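Local coordinates for protein Pbp related beta-lactamase (Pyrococcus abyssi, PDB 2QMI) that forms a self-compartmentalizing octameric peptidase related to penicillin-binding proteins and beta-lactamases, probably cleaving peptide bonds with a nucleophilic serine, at residues A[70-75]-A[173-178]. Numbering follows the deposited sequence.
Sequences MKLVEE and EKVSGV
Leu72 reaches from the last turn of helix 61-74 and points its two methyls at neighbouring residues of helix 162-176, Val175 and Ser176, in a loose contact. CD1 meets CG1 of Val175 at 4.3 Å, methyl against methyl, while CD2 comes within 4.5 Å of CB of Ser176, grazing the carbon rather than the hydroxyl. CD1 lies anti to CA (chi2 172°), which carries the fork outward so that CD2 too faces CG1 of Val175. The backbones stay well apart, Leu72 CA and Ser176 CA being 7.7 Å from each other, and only 108 Å² is buried in all. Tyr183 of helix 180-189 touches both Leu72 and Ser176, and Phe87 touches Val175. The hydroxyl of Ser176 is engaged within its own helix end: OG is hydrogen-bonded to O of Ile172 and accepts a hydrogen bond from N of Val178 at 3.1 Å, nearly straight at 164°, an ST turn around Gly177. Gly177, the first residue beyond the helix, has a positive phi (88°). On the other helix, Lys71 NZ bridges to OE2 of Glu75 at 2.7 Å, on the syn side of the carboxylate, tying the exposed residue that follows the helix back to its last turn. The contact thus joins the C-terminal ends of two helices within the beta-lactamase-like part of the chain. Between these two segments carbon meets carbon, while the polar groups of Lys71, Glu75 and Ser176 bond within their own segments or helix, which implies weak, non-directional van der Waals packing.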
ATOM      1  N   MET A  70     -15.033  29.429  49.628  1.00 22.04           N
ATOM      2  CA  MET A  70     -14.549  30.275  50.718  1.00 22.64           C
ATOM      3  C   MET A  70     -15.641  31.240  51.152  1.00 22.13           C
ATOM      4  O   MET A  70     -15.832  31.484  52.340  1.00 23.33           O
ATOM      5  CB  MET A  70     -13.317  31.083  50.284  1.00 22.84           C
ATOM      6  CG  MET A  70     -12.054  30.269  50.008  1.00 23.63           C
ATOM      7  SD  MET A  70     -11.347  29.445  51.464  1.00 25.23           S
ATOM      8  CE  MET A  70     -12.070  27.822  51.302  1.00 25.26           C
ATOM      9  N   LYS A  71     -16.354  31.789  50.176  1.00 23.10           N
ATOM     10  CA  LYS A  71     -17.421  32.739  50.450  1.00 23.31           C
ATOM     11  C   LYS A  71     -18.508  32.097  51.307  1.00 23.91           C
ATOM     12  O   LYS A  71     -18.848  32.599  52.383  1.00 21.94           O
ATOM     13  CB  LYS A  71     -18.023  33.243  49.138  1.00 24.38           C
ATOM     14  CG  LYS A  71     -18.869  34.500  49.297  1.00 25.48           C
ATOM     15  CD  LYS A  71     -19.150  35.141  47.949  1.00 25.67           C
ATOM     16  CE  LYS A  71     -19.953  36.418  48.109  1.00 27.56           C
ATOM     17  NZ  LYS A  71     -21.251  36.138  48.778  1.00 28.40           N
ATOM     18  N   LEU A  72     -19.036  30.974  50.830  1.00 23.68           N
ATOM     19  CA  LEU A  72     -20.084  30.265  51.547  1.00 23.71           C
ATOM     20  C   LEU A  72     -19.639  29.867  52.955  1.00 23.94           C
ATOM     21  O   LEU A  72     -20.458  29.815  53.870  1.00 24.39           O
ATOM     22  CB  LEU A  72     -20.518  29.028  50.753  1.00 22.59           C
ATOM     23  CG  LEU A  72     -21.123  29.321  49.376  1.00 23.83           C
ATOM     24  CD1 LEU A  72     -21.317  28.020  48.611  1.00 23.03           C
ATOM     25  CD2 LEU A  72     -22.448  30.067  49.540  1.00 23.45           C
ATOM     26  N   VAL A  73     -18.349  29.589  53.129  1.00 24.24           N
ATOM     27  CA  VAL A  73     -17.827  29.217  54.445  1.00 26.03           C
ATOM     28  C   VAL A  73     -17.814  30.449  55.356  1.00 27.81           C
ATOM     29  O   VAL A  73     -18.240  30.404  56.515  1.00 26.98           O
ATOM     30  CB  VAL A  73     -16.399  28.649  54.331  1.00 25.02           C
ATOM     31  CG1 VAL A  73     -15.841  28.331  55.714  1.00 24.06           C
ATOM     32  CG2 VAL A  73     -16.429  27.390  53.482  1.00 25.33           C
ATOM     33  N   GLU A  74     -17.324  31.555  54.812  1.00 28.08           N
ATOM     34  CA  GLU A  74     -17.264  32.804  55.542  1.00 28.65           C
ATOM     35  C   GLU A  74     -18.653  33.274  55.949  1.00 28.68           C
ATOM     36  O   GLU A  74     -18.809  33.957  56.958  1.00 29.80           O
ATOM     37  CB  GLU A  74     -16.599  33.868  54.678  1.00 30.14           C
ATOM     38  CG  GLU A  74     -16.836  35.267  55.154  1.00 31.46           C
ATOM     39  CD  GLU A  74     -15.740  36.201  54.709  1.00 32.69           C
ATOM     40  OE1 GLU A  74     -15.367  36.152  53.513  1.00 33.16           O
ATOM     41  OE2 GLU A  74     -15.257  36.981  55.557  1.00 32.90           O
ATOM     42  N   GLU A  75     -19.660  32.921  55.161  1.00 28.77           N
ATOM     43  CA  GLU A  75     -21.030  33.318  55.460  1.00 28.77           C
ATOM     44  C   GLU A  75     -21.753  32.250  56.285  1.00 28.33           C
ATOM     45  O   GLU A  75     -22.968  32.317  56.494  1.00 28.31           O
ATOM     46  CB  GLU A  75     -21.780  33.606  54.154  1.00 28.85           C
ATOM     47  CG  GLU A  75     -21.494  35.000  53.594  1.00 30.52           C
ATOM     48  CD  GLU A  75     -21.853  35.148  52.117  1.00 32.04           C
ATOM     49  OE1 GLU A  75     -22.773  34.446  51.646  1.00 32.57           O
ATOM     50  OE2 GLU A  75     -21.219  35.982  51.428  1.00 32.20           O
ATOM     51  N   GLU A 173     -24.152  24.321  44.709  1.00 24.79           N
ATOM     52  CA  GLU A 173     -25.564  24.431  44.367  1.00 25.17           C
ATOM     53  C   GLU A 173     -26.414  24.005  45.565  1.00 25.21           C
ATOM     54  O   GLU A 173     -27.422  24.637  45.886  1.00 23.79           O
ATOM     55  CB  GLU A 173     -25.896  23.552  43.157  1.00 25.54           C
ATOM     56  CG  GLU A 173     -24.984  23.769  41.954  1.00 27.52           C
ATOM     57  CD  GLU A 173     -25.534  23.144  40.684  1.00 27.56           C
ATOM     58  OE1 GLU A 173     -26.084  22.024  40.761  1.00 29.18           O
ATOM     59  OE2 GLU A 173     -25.410  23.768  39.609  1.00 27.43           O
ATOM     60  N   LYS A 174     -25.994  22.927  46.218  1.00 24.17           N
ATOM     61  CA  LYS A 174     -26.711  22.412  47.372  1.00 25.50           C
ATOM     62  C   LYS A 174     -26.840  23.479  48.458  1.00 26.02           C
ATOM     63  O   LYS A 174     -27.910  23.661  49.041  1.00 26.76           O
ATOM     64  CB  LYS A 174     -25.980  21.188  47.937  1.00 27.36           C
ATOM     65  CG  LYS A 174     -26.538  20.687  49.271  1.00 27.74           C
ATOM     66  CD  LYS A 174     -27.953  20.146  49.117  1.00 28.86           C
ATOM     67  CE  LYS A 174     -28.549  19.770  50.464  1.00 29.18           C
ATOM     68  NZ  LYS A 174     -29.938  19.249  50.307  1.00 30.37           N
ATOM     69  N   VAL A 175     -25.752  24.194  48.716  1.00 26.19           N
ATOM     70  CA  VAL A 175     -25.744  25.220  49.753  1.00 25.47           C
ATOM     71  C   VAL A 175     -26.299  26.584  49.359  1.00 26.07           C
ATOM     72  O   VAL A 175     -27.019  27.190  50.142  1.00 28.90           O
ATOM     73  CB  VAL A 175     -24.321  25.407  50.323  1.00 24.17           C
ATOM     74  CG1 VAL A 175     -24.293  26.577  51.291  1.00 21.93           C
ATOM     75  CG2 VAL A 175     -23.876  24.126  51.021  1.00 21.30           C
ATOM     76  N   SER A 176     -25.977  27.065  48.159  1.00 26.08           N
ATOM     77  CA  SER A 176     -26.436  28.379  47.705  1.00 25.60           C
ATOM     78  C   SER A 176     -27.884  28.410  47.226  1.00 26.51           C
ATOM     79  O   SER A 176     -28.516  29.470  47.209  1.00 27.54           O
ATOM     80  CB  SER A 176     -25.552  28.885  46.563  1.00 25.96           C
ATOM     81  OG  SER A 176     -25.913  28.274  45.329  1.00 24.20           O
ATOM     82  N   GLY A 177     -28.401  27.259  46.810  1.00 25.24           N
ATOM     83  CA  GLY A 177     -29.767  27.210  46.330  1.00 25.22           C
ATOM     84  C   GLY A 177     -29.896  27.512  44.847  1.00 25.34           C
ATOM     85  O   GLY A 177     -30.973  27.333  44.278  1.00 26.14           O
ATOM     86  N   VAL A 178     -28.819  27.977  44.217  1.00 23.80           N
ATOM     87  CA  VAL A 178     -28.852  28.277  42.784  1.00 23.16           C
ATOM     88  C   VAL A 178     -27.864  27.396  42.007  1.00 22.53           C
ATOM     89  O   VAL A 178     -27.133  26.595  42.593  1.00 22.36           O
ATOM     90  CB  VAL A 178     -28.544  29.781  42.504  1.00 24.10           C
ATOM     91  CG1 VAL A 178     -29.647  30.660  43.088  1.00 23.22           C
ATOM     92  CG2 VAL A 178     -27.199  30.165  43.098  1.00 23.41           C
TER